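Trigger factor (Thermotoga maritima, PDB 2NSA) probably acts as a ribosome-associated chaperone and peptidyl-prolyl cis-trans isomerase that keeps newly made proteins in an open conformation, this chain being its C-terminal domain. Local coordinates at residues A[49-54]-A[83-88]; A[112-117]-A[145-150]; A[117-122]-A[131-136]. One frame throughout, in Å; residues are numbered along the deposited sequence.

Contact 1 of 3, residues A[49-54]-A[83-88]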
loop_
_atom_site.group_PDB
_atom_site.type_symbol
_atom_site.label_atom_id
_atom_site.label_comp_id
_atom_site.label_asym_id
_atom_site.label_seq_id
_atom_site.Cartn_x
_atom_site.Cartn_y
_atom_site.Cartn_z
ATOM N N THR A 49 1.953 19.477 9.195
ATOM C CA THR A 49 2.571 18.596 8.206
ATOM C C THR A 49 1.493 17.962 7.331
ATOM O O THR A 49 1.643 17.862 6.106
ATOM C CB THR A 49 3.375 17.462 8.877
ATOM O OG1 THR A 49 4.478 18.024 9.598
ATOM C CG2 THR A 49 3.909 16.494 7.824
ATOM N N LEU A 50 0.408 17.531 7.964
ATOM C CA LEU A 50 -0.695 16.915 7.234
ATOM C C LEU A 50 -1.358 17.926 6.292
ATOM O O LEU A 50 -1.712 17.577 5.164
ATOM C CB LEU A 50 -1.707 16.320 8.218
ATOM C CG LEU A 50 -1.113 15.181 9.068
ATOM C CD1 LEU A 50 -2.146 14.659 10.063
ATOM C CD2 LEU A 50 -0.647 14.054 8.160
ATOM N N GLU A 51 -1.523 19.170 6.739
ATOM C CA GLU A 51 -2.120 20.190 5.870
ATOM C C GLU A 51 -1.260 20.341 4.623
ATOM O O GLU A 51 -1.771 20.452 3.510
ATOM C CB GLU A 51 -2.196 21.553 6.566
ATOM C CG GLU A 51 -3.082 21.581 7.777
ATOM C CD GLU A 51 -3.159 22.956 8.408
ATOM O OE1 GLU A 51 -2.194 23.742 8.265
ATOM O OE2 GLU A 51 -4.184 23.246 9.064
ATOM N N ILE A 52 0.057 20.348 4.816
ATOM C CA ILE A 52 0.982 20.490 3.695
ATOM C C ILE A 52 0.869 19.309 2.733
ATOM O O ILE A 52 0.882 19.497 1.510
ATOM C CB ILE A 52 2.445 20.613 4.186
ATOM C CG1 ILE A 52 2.610 21.906 4.997
ATOM C CG2 ILE A 52 3.399 20.640 2.999
ATOM C CD1 ILE A 52 3.945 22.010 5.705
ATOM N N LEU A 53 0.754 18.098 3.275
ATOM C CA LEU A 53 0.647 16.911 2.430
ATOM C C LEU A 53 -0.664 16.919 1.647
ATOM O O LEU A 53 -0.713 16.493 0.491
ATOM C CB LEU A 53 0.757 15.635 3.276
ATOM C CG LEU A 53 2.115 15.497 3.969
ATOM C CD1 LEU A 53 2.176 14.178 4.719
ATOM C CD2 LEU A 53 3.232 15.571 2.934
ATOM N N VAL A 54 -1.720 17.413 2.282
ATOM C CA VAL A 54 -3.021 17.496 1.630
ATOM C C VAL A 54 -2.907 18.464 0.445
ATOM O O VAL A 54 -3.402 18.179 -0.646
ATOM C CB VAL A 54 -4.110 17.971 2.628
ATOM C CG1 VAL A 54 -5.399 18.335 1.886
ATOM C CG2 VAL A 54 -4.389 16.869 3.641
ATOM N N GLU A 83 -11.176 14.572 4.531
ATOM C CA GLU A 83 -11.097 13.157 4.183
ATOM C C GLU A 83 -9.703 12.786 3.706
ATOM O O GLU A 83 -9.146 11.758 4.104
ATOM C CB GLU A 83 -12.101 12.797 3.088
ATOM C CG GLU A 83 -11.934 11.364 2.604
ATOM C CD GLU A 83 -13.146 10.836 1.879
ATOM O OE1 GLU A 83 -14.275 11.029 2.384
ATOM O OE2 GLU A 83 -12.969 10.215 0.811
ATOM N N LEU A 84 -9.147 13.627 2.842
ATOM C CA LEU A 84 -7.822 13.389 2.299
ATOM C C LEU A 84 -6.776 13.385 3.406
ATOM O O LEU A 84 -5.807 12.618 3.354
ATOM C CB LEU A 84 -7.488 14.454 1.251
ATOM C CG LEU A 84 -6.207 14.286 0.433
ATOM C CD1 LEU A 84 -6.139 12.886 -0.156
ATOM C CD2 LEU A 84 -6.174 15.339 -0.671
ATOM N N LYS A 85 -6.968 14.228 4.418
ATOM C CA LYS A 85 -6.010 14.279 5.516
ATOM C C LYS A 85 -6.002 12.949 6.257
ATOM O O LYS A 85 -4.942 12.425 6.605
ATOM C CB LYS A 85 -6.351 15.403 6.499
ATOM C CG LYS A 85 -5.312 15.553 7.610
ATOM C CD LYS A 85 -5.722 16.578 8.663
ATOM C CE LYS A 85 -5.818 17.987 8.091
ATOM N NZ LYS A 85 -6.179 18.946 9.180
ATOM N N GLU A 86 -7.187 12.397 6.499
ATOM C CA GLU A 86 -7.264 11.130 7.215
ATOM C C GLU A 86 -6.680 9.998 6.372
ATOM O O GLU A 86 -6.029 9.096 6.905
ATOM C CB GLU A 86 -8.713 10.821 7.606
ATOM C CG GLU A 86 -8.897 10.536 9.100
ATOM C CD GLU A 86 -8.380 11.665 9.995
ATOM O OE1 GLU A 86 -8.825 12.822 9.833
ATOM O OE2 GLU A 86 -7.530 11.394 10.867
ATOM N N ARG A 87 -6.905 10.049 5.061
ATOM C CA ARG A 87 -6.375 9.026 4.159
ATOM C C ARG A 87 -4.853 9.086 4.145
ATOM O O ARG A 87 -4.179 8.052 4.146
ATOM C CB ARG A 87 -6.901 9.231 2.735
ATOM C CG ARG A 87 -8.390 8.944 2.579
ATOM C CD ARG A 87 -8.782 8.868 1.110
ATOM N NE ARG A 87 -10.188 8.507 0.925
ATOM C CZ ARG A 87 -10.728 8.194 -0.250
ATOM N NH1 ARG A 87 -9.981 8.196 -1.346
ATOM N NH2 ARG A 87 -12.013 7.873 -0.329
ATOM N N ILE A 88 -4.316 10.302 4.131
ATOM C CA ILE A 88 -2.869 10.481 4.122
ATOM C C ILE A 88 -2.263 9.998 5.429
ATOM O O ILE A 88 -1.218 9.337 5.424
ATOM C CB ILE A 88 -2.486 11.954 3.878
ATOM C CG1 ILE A 88 -2.780 12.304 2.412
ATOM C CG2 ILE A 88 -1.008 12.189 4.185
ATOM C CD1 ILE A 88 -2.628 13.773 2.077
HETATM O O HOH W 1 -6.269 21.680 9.047
#
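Val54 and Lys85 bring together two long helices, 47-64 and 77-105, in the all-helical C-terminal domain of trigger factor, the part that probably carries the intrinsic chaperone activity. The axes of segments 49-54 and 83-88 approach to 9.3 Å and cross at 107°. Val54 sits at the crossing. Its CG2 rests on the backbone of the other helix, 3.6 Å from Lys85 CA. CG2 is anti to the carbonyl carbon of Val54, while CG1 is anti to the backbone N (chi1 168°). The two methyls therefore serve different partners, and CG1 meets Leu84 CD2 at 4.0 Å. Ile88 reaches in from the second helix with both branches. Its CD1 lies 3.7 Å from Leu53 O, and its CG2 packs against Leu53 CD1 at 3.8 Å. The aliphatic chain of Lys85 crosses Leu50 at about a right angle, with Lys85 CG 3.7 Å from Leu50 CB. Beyond this the lysine bends at chi3 (-64°), carrying its amine to the border of the contact. There a water accepts from Lys85 NZ at 2.7 Å and donates to Glu51 OE2 at 2.6 Å. Glu51 also makes a salt bridge through OE1 to Arg48 of its own helix. Leu84 extends the apolar seam onto Ala57 and Ile58, and Leu53 extends it onto Ile92. The chemistry is thus split. Methyls and methylenes fill the crossing, and the opposite charges of Glu51 and Lys85 are bridged by water rather than paired directly. No direct hydrogen bond or salt bridge joins the segments, so the join rests mainly on apolar fit.

Contact 2 of 3, residues A[112-117]-A[145-150]. With SO4 (sulfate ion), chain C.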
loop_
_atom_site.group_PDB
_atom_site.type_symbol
_atom_site.label_atom_id
_atom_site.label_comp_id
_atom_site.label_asym_id
_atom_site.label_seq_id
_atom_site.Cartn_x
_atom_site.Cartn_y
_atom_site.Cartn_z
ATOM N N GLU A 112 18.130 -8.896 -8.100
ATOM C CA GLU A 112 17.559 -9.966 -8.896
ATOM C C GLU A 112 16.041 -9.788 -8.918
ATOM O O GLU A 112 15.398 -9.918 -9.963
ATOM C CB GLU A 112 17.939 -11.310 -8.275
ATOM C CG GLU A 112 17.838 -12.492 -9.211
ATOM C CD GLU A 112 16.418 -12.776 -9.633
ATOM O OE1 GLU A 112 15.582 -13.058 -8.745
ATOM O OE2 GLU A 112 16.139 -12.715 -10.851
ATOM N N GLU A 113 15.472 -9.476 -7.760
ATOM C CA GLU A 113 14.033 -9.280 -7.655
ATOM C C GLU A 113 13.597 -8.014 -8.376
ATOM O O GLU A 113 12.541 -7.986 -9.000
ATOM C CB GLU A 113 13.618 -9.218 -6.186
ATOM C CG GLU A 113 13.801 -10.533 -5.460
ATOM C CD GLU A 113 13.446 -10.435 -4.001
ATOM O OE1 GLU A 113 14.185 -9.757 -3.259
ATOM O OE2 GLU A 113 12.423 -11.031 -3.596
ATOM N N LEU A 114 14.414 -6.968 -8.284
ATOM C CA LEU A 114 14.115 -5.709 -8.950
ATOM C C LEU A 114 14.115 -5.937 -10.456
ATOM O O LEU A 114 13.232 -5.466 -11.171
ATOM C CB LEU A 114 15.160 -4.648 -8.589
ATOM C CG LEU A 114 15.115 -4.057 -7.178
ATOM C CD1 LEU A 114 16.319 -3.143 -6.959
ATOM C CD2 LEU A 114 13.818 -3.270 -7.004
ATOM N N GLU A 115 15.115 -6.670 -10.932
ATOM C CA GLU A 115 15.232 -6.963 -12.351
ATOM C C GLU A 115 14.039 -7.759 -12.865
ATOM O O GLU A 115 13.497 -7.450 -13.923
ATOM C CB GLU A 115 16.526 -7.729 -12.615
ATOM C CG GLU A 115 17.763 -6.856 -12.592
ATOM C CD GLU A 115 19.036 -7.668 -12.572
ATOM O OE1 GLU A 115 19.073 -8.722 -13.241
ATOM O OE2 GLU A 115 20.000 -7.251 -11.896
ATOM N N LYS A 116 13.635 -8.782 -12.118
ATOM C CA LYS A 116 12.493 -9.608 -12.509
ATOM C C LYS A 116 11.214 -8.785 -12.589
ATOM O O LYS A 116 10.421 -8.932 -13.521
ATOM C CB LYS A 116 12.273 -10.750 -11.513
ATOM C CG LYS A 116 13.241 -11.915 -11.632
ATOM C CD LYS A 116 12.789 -13.063 -10.729
ATOM C CE LYS A 116 13.652 -14.304 -10.891
ATOM N NZ LYS A 116 13.160 -15.426 -10.039
ATOM N N GLU A 117 11.010 -7.919 -11.606
ATOM C CA GLU A 117 9.813 -7.096 -11.589
ATOM C C GLU A 117 9.811 -6.122 -12.761
ATOM O O GLU A 117 8.777 -5.885 -13.382
ATOM C CB GLU A 117 9.718 -6.317 -10.277
ATOM C CG GLU A 117 8.309 -5.883 -9.960
ATOM C CD GLU A 117 7.421 -7.067 -9.650
ATOM O OE1 GLU A 117 7.611 -7.683 -8.582
ATOM O OE2 GLU A 117 6.547 -7.390 -10.476
ATOM N N GLU A 145 10.744 3.097 -5.661
ATOM C CA GLU A 145 9.319 2.783 -5.762
ATOM C C GLU A 145 9.113 1.297 -6.047
ATOM O O GLU A 145 8.235 0.657 -5.463
ATOM C CB GLU A 145 8.661 3.628 -6.861
ATOM C CG GLU A 145 8.850 5.126 -6.658
ATOM C CD GLU A 145 8.362 5.961 -7.832
ATOM O OE1 GLU A 145 8.517 5.524 -8.993
ATOM O OE2 GLU A 145 7.840 7.069 -7.588
ATOM N N LEU A 146 9.929 0.738 -6.933
ATOM C CA LEU A 146 9.800 -0.676 -7.263
ATOM C C LEU A 146 10.162 -1.530 -6.053
ATOM O O LEU A 146 9.457 -2.484 -5.722
ATOM C CB LEU A 146 10.719 -1.034 -8.431
ATOM C CG LEU A 146 10.558 -2.457 -8.964
ATOM C CD1 LEU A 146 9.117 -2.717 -9.363
ATOM C CD2 LEU A 146 11.491 -2.644 -10.154
ATOM N N ARG A 147 11.271 -1.186 -5.403
ATOM C CA ARG A 147 11.730 -1.913 -4.226
ATOM C C ARG A 147 10.626 -1.954 -3.174
ATOM O O ARG A 147 10.321 -3.009 -2.619
ATOM C CB ARG A 147 12.975 -1.240 -3.636
ATOM C CG ARG A 147 13.646 -2.037 -2.525
ATOM C CD ARG A 147 14.809 -1.259 -1.913
ATOM N NE ARG A 147 15.860 -0.930 -2.875
ATOM C CZ ARG A 147 16.757 -1.794 -3.344
ATOM N NH1 ARG A 147 16.739 -3.060 -2.941
ATOM N NH2 ARG A 147 17.685 -1.388 -4.204
ATOM N N TRP A 148 10.017 -0.802 -2.908
ATOM C CA TRP A 148 8.952 -0.740 -1.917
ATOM C C TRP A 148 7.750 -1.570 -2.339
ATOM O O TRP A 148 7.166 -2.285 -1.525
ATOM C CB TRP A 148 8.513 0.702 -1.685
ATOM C CG TRP A 148 7.317 0.795 -0.787
ATOM C CD1 TRP A 148 6.039 1.102 -1.152
ATOM C CD2 TRP A 148 7.292 0.582 0.628
ATOM N NE1 TRP A 148 5.215 1.100 -0.051
ATOM C CE2 TRP A 148 5.958 0.785 1.056
ATOM C CE3 TRP A 148 8.266 0.243 1.577
ATOM C CZ2 TRP A 148 5.572 0.659 2.395
ATOM C CZ3 TRP A 148 7.882 0.118 2.909
ATOM C CH2 TRP A 148 6.542 0.328 3.303
ATOM N N ALA A 149 7.365 -1.468 -3.609
ATOM C CA ALA A 149 6.224 -2.239 -4.098
ATOM C C ALA A 149 6.439 -3.727 -3.860
ATOM O O ALA A 149 5.532 -4.432 -3.413
ATOM C CB ALA A 149 6.008 -1.985 -5.579
ATOM N N ILE A 150 7.639 -4.206 -4.174
ATOM C CA ILE A 150 7.957 -5.617 -3.983
ATOM C C ILE A 150 7.946 -6.000 -2.505
ATOM O O ILE A 150 7.358 -7.016 -2.124
ATOM C CB ILE A 150 9.334 -5.967 -4.579
ATOM C CG1 ILE A 150 9.322 -5.716 -6.094
ATOM C CG2 ILE A 150 9.667 -7.428 -4.275
ATOM C CD1 ILE A 150 10.703 -5.796 -6.731
HETATM S S SO4 C . 20.105 2.367 -3.929
HETATM O O1 SO4 C . 21.350 1.611 -3.690
HETATM O O2 SO4 C . 19.133 1.502 -4.629
HETATM O O3 SO4 C . 20.398 3.553 -4.757
HETATM O O4 SO4 C . 19.535 2.802 -2.637
#
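Leu114, Leu146 and Ile150 form the apolar centre of a near-perpendicular helix crossing in the C-terminal domain, where helix 111-125 packs on helix 140-160. The axes of segments 112-117 and 145-150 lie 10.0 Å apart at closest approach and make an angle of 97°. Leu114 is buried and sends its two methyls to different partners. CD2 lies against the backbone at Arg147 and reaches Leu146 CG at 3.9 Å and Ile150 CD1 at 4.0 Å. CD1 sits over one face of the Arg147 guanidinium, 3.5 Å from Arg147 NH2. The arginine gets there by a bend at chi3 (-60°), which folds its end back over the leucine. At the edge of the guanidinium, near its plane, a sulfate ion accepts a long, bent hydrogen bond from Arg147 NH2 to its O2 (3.3 Å); Arg143 binds the same ion. The sulfate probably comes from the crystallisation liquor.

Glu117 packs through its methylenes. Its chain turns at chi2 (68°), and CG comes within 3.3 Å of Leu146 CD1. The carboxylate passes Ile150, with Glu117 OE1 3.6 Å from Ile150 CG1. On the other branch, Leu146 CD2 lies 3.5 Å from Leu114 O. Replacing Leu146 with an alanine would probably open a gap beside Leu114 CD2 and leave the Glu117 methylenes with Ile150 but without the leucine methyl. Ile150 CD1 lies near Glu113 O and Glu117 CB, while the Glu113 carboxylate pairs with Lys154. Val109 also touches Leu114, Arg147 and Ile150. Apolar branches thus hold the crossing together, and the charged ends lie around its margin. One face of the guanidinium is occupied by a methyl, while its edge can still bind an anion.

Contact 3 of 3, residues A[117-122]-A[131-136]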
loop_
_atom_site.group_PDB
_atom_site.type_symbol
_atom_site.label_atom_id
_atom_site.label_comp_id
_atom_site.label_asym_id
_atom_site.label_seq_id
_atom_site.Cartn_x
_atom_site.Cartn_y
_atom_site.Cartn_z
ATOM N N GLU A 117 11.010 -7.919 -11.606
ATOM C CA GLU A 117 9.813 -7.096 -11.589
ATOM C C GLU A 117 9.811 -6.122 -12.761
ATOM O O GLU A 117 8.777 -5.885 -13.382
ATOM C CB GLU A 117 9.718 -6.317 -10.277
ATOM C CG GLU A 117 8.309 -5.883 -9.960
ATOM C CD GLU A 117 7.421 -7.067 -9.650
ATOM O OE1 GLU A 117 7.611 -7.683 -8.582
ATOM O OE2 GLU A 117 6.547 -7.390 -10.476
ATOM N N ALA A 118 10.971 -5.550 -13.066
ATOM C CA ALA A 118 11.053 -4.617 -14.175
ATOM C C ALA A 118 10.692 -5.342 -15.468
ATOM O O ALA A 118 10.030 -4.779 -16.332
ATOM C CB ALA A 118 12.460 -4.024 -14.272
ATOM N N GLU A 119 11.126 -6.592 -15.598
ATOM C CA GLU A 119 10.823 -7.371 -16.797
ATOM C C GLU A 119 9.318 -7.569 -16.942
ATOM O O GLU A 119 8.770 -7.464 -18.042
ATOM C CB GLU A 119 11.521 -8.732 -16.744
ATOM C CG GLU A 119 13.033 -8.647 -16.595
ATOM C CD GLU A 119 13.715 -10.000 -16.690
ATOM O OE1 GLU A 119 13.205 -10.973 -16.097
ATOM O OE2 GLU A 119 14.772 -10.087 -17.350
ATOM N N GLU A 120 8.645 -7.841 -15.828
ATOM C CA GLU A 120 7.204 -8.057 -15.855
ATOM C C GLU A 120 6.427 -6.776 -16.126
ATOM O O GLU A 120 5.360 -6.812 -16.734
ATOM C CB GLU A 120 6.742 -8.670 -14.535
ATOM C CG GLU A 120 7.475 -9.946 -14.189
ATOM C CD GLU A 120 6.958 -10.587 -12.923
ATOM O OE1 GLU A 120 6.980 -9.918 -11.867
ATOM O OE2 GLU A 120 6.530 -11.760 -12.984
ATOM N N LEU A 121 6.952 -5.644 -15.672
ATOM C CA LEU A 121 6.277 -4.370 -15.896
ATOM C C LEU A 121 6.470 -3.843 -17.309
ATOM O O LEU A 121 5.639 -3.092 -17.814
ATOM C CB LEU A 121 6.783 -3.315 -14.917
ATOM C CG LEU A 121 6.264 -3.405 -13.481
ATOM C CD1 LEU A 121 7.079 -2.479 -12.587
ATOM C CD2 LEU A 121 4.793 -3.029 -13.449
ATOM N N ALA A 122 7.569 -4.240 -17.942
ATOM C CA ALA A 122 7.893 -3.769 -19.283
ATOM C C ALA A 122 6.731 -3.680 -20.272
ATOM O O ALA A 122 6.475 -2.613 -20.834
ATOM C CB ALA A 122 9.011 -4.618 -19.867
ATOM N N ARG A 131 14.945 -2.370 -21.659
ATOM C CA ARG A 131 14.723 -0.938 -21.509
ATOM C C ARG A 131 14.229 -0.669 -20.090
ATOM O O ARG A 131 14.666 0.276 -19.432
ATOM C CB ARG A 131 13.670 -0.470 -22.513
ATOM C CG ARG A 131 13.483 1.029 -22.575
ATOM C CD ARG A 131 14.669 1.666 -23.255
ATOM N NE ARG A 131 14.533 3.110 -23.397
ATOM C CZ ARG A 131 15.415 3.870 -24.037
ATOM N NH1 ARG A 131 16.485 3.315 -24.589
ATOM N NH2 ARG A 131 15.233 5.181 -24.121
ATOM N N ALA A 132 13.310 -1.511 -19.625
ATOM C CA ALA A 132 12.755 -1.358 -18.286
ATOM C C ALA A 132 13.828 -1.543 -17.220
ATOM O O ALA A 132 13.913 -0.755 -16.278
ATOM C CB ALA A 132 11.614 -2.355 -18.068
ATOM N N LYS A 133 14.647 -2.583 -17.359
ATOM C CA LYS A 133 15.704 -2.827 -16.385
ATOM C C LYS A 133 16.741 -1.706 -16.357
ATOM O O LYS A 133 17.319 -1.415 -15.309
ATOM C CB LYS A 133 16.377 -4.175 -16.656
ATOM C CG LYS A 133 15.513 -5.357 -16.235
ATOM C CD LYS A 133 16.199 -6.687 -16.476
ATOM C CE LYS A 133 16.332 -6.977 -17.956
ATOM N NZ LYS A 133 16.944 -8.312 -18.188
ATOM N N SER A 134 16.969 -1.074 -17.505
ATOM C CA SER A 134 17.930 0.024 -17.589
ATOM C C SER A 134 17.381 1.273 -16.909
ATOM O O SER A 134 18.120 2.008 -16.253
ATOM C CB SER A 134 18.255 0.343 -19.051
ATOM O OG SER A 134 18.939 -0.733 -19.659
ATOM N N LEU A 135 16.084 1.513 -17.075
ATOM C CA LEU A 135 15.442 2.671 -16.459
ATOM C C LEU A 135 15.518 2.558 -14.944
ATOM O O LEU A 135 15.806 3.532 -14.244
ATOM C CB LEU A 135 13.975 2.772 -16.899
ATOM C CG LEU A 135 13.647 3.661 -18.103
ATOM C CD1 LEU A 135 14.578 3.347 -19.263
ATOM C CD2 LEU A 135 12.193 3.456 -18.503
ATOM N N VAL A 136 15.264 1.359 -14.437
ATOM C CA VAL A 136 15.309 1.134 -13.002
ATOM C C VAL A 136 16.728 1.315 -12.474
ATOM O O VAL A 136 16.936 1.866 -11.392
ATOM C CB VAL A 136 14.802 -0.279 -12.661
ATOM C CG1 VAL A 136 14.931 -0.540 -11.166
ATOM C CG2 VAL A 136 13.352 -0.410 -13.105
#
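Segments 117-122 and 131-136 approach closely, with their axes 8.2 Å apart and an angle of 127° between their directions. The nearest alpha carbons, Ala118 CA and Lys133 CA, are 5.5 Å apart. Small residues permit this spacing. Ala132 CB lies 3.4 Å from Ala118 O and 3.9 Å from Ala122 CB. Ala118 CB touches Val136 CG2 on one flank and the Lys133 chain on another.

At the edge of this interface Lys133 runs obliquely across Glu119. Its CG is anti to the carbonyl carbon (chi1 -75°), and a bend at chi3 brings the amine round to the carboxylate. Lys133 NZ donates to Glu119 OE2 at 2.9 Å in a salt bridge. The lysine arrives on the anti side of the oxygen, 17° out of the carboxylate plane. The methylenes pack as well, with Lys133 CD 3.7 Å from Glu119 CG. The two charges are thus joined beside an alanine-lined interface.

Trp125 and Ile127 also touch Ala132, and Val136 meets Leu142 of helix 140-160. Two consecutive helices joined by a short loop form an open helical hairpin here, helix 129-138 turning back across helix 111-125 within the C-terminal domain.

All three contacts join helices of the C-terminal domain. Contact 1 comes first along the chain and closes before contact 2 opens. Contact 3 is nested inside the loop closed by contact 2. The centres of contacts 1 and 2 are about 28 Å apart, on opposite sides of the chain's centre, and those of contacts 1 and 3 are about 32 Å apart. Contacts 2 and 3 are neighbours, with centres about 9 Å apart. They share helix 111-125 and Glu117. Leu146 touches Leu121 and Val136, so helices 111-125, 129-138 and 140-160 form one continuous packed cluster. Contact 1 is a separate packing site of the same domain, and helix 77-105 leads from it to the cluster.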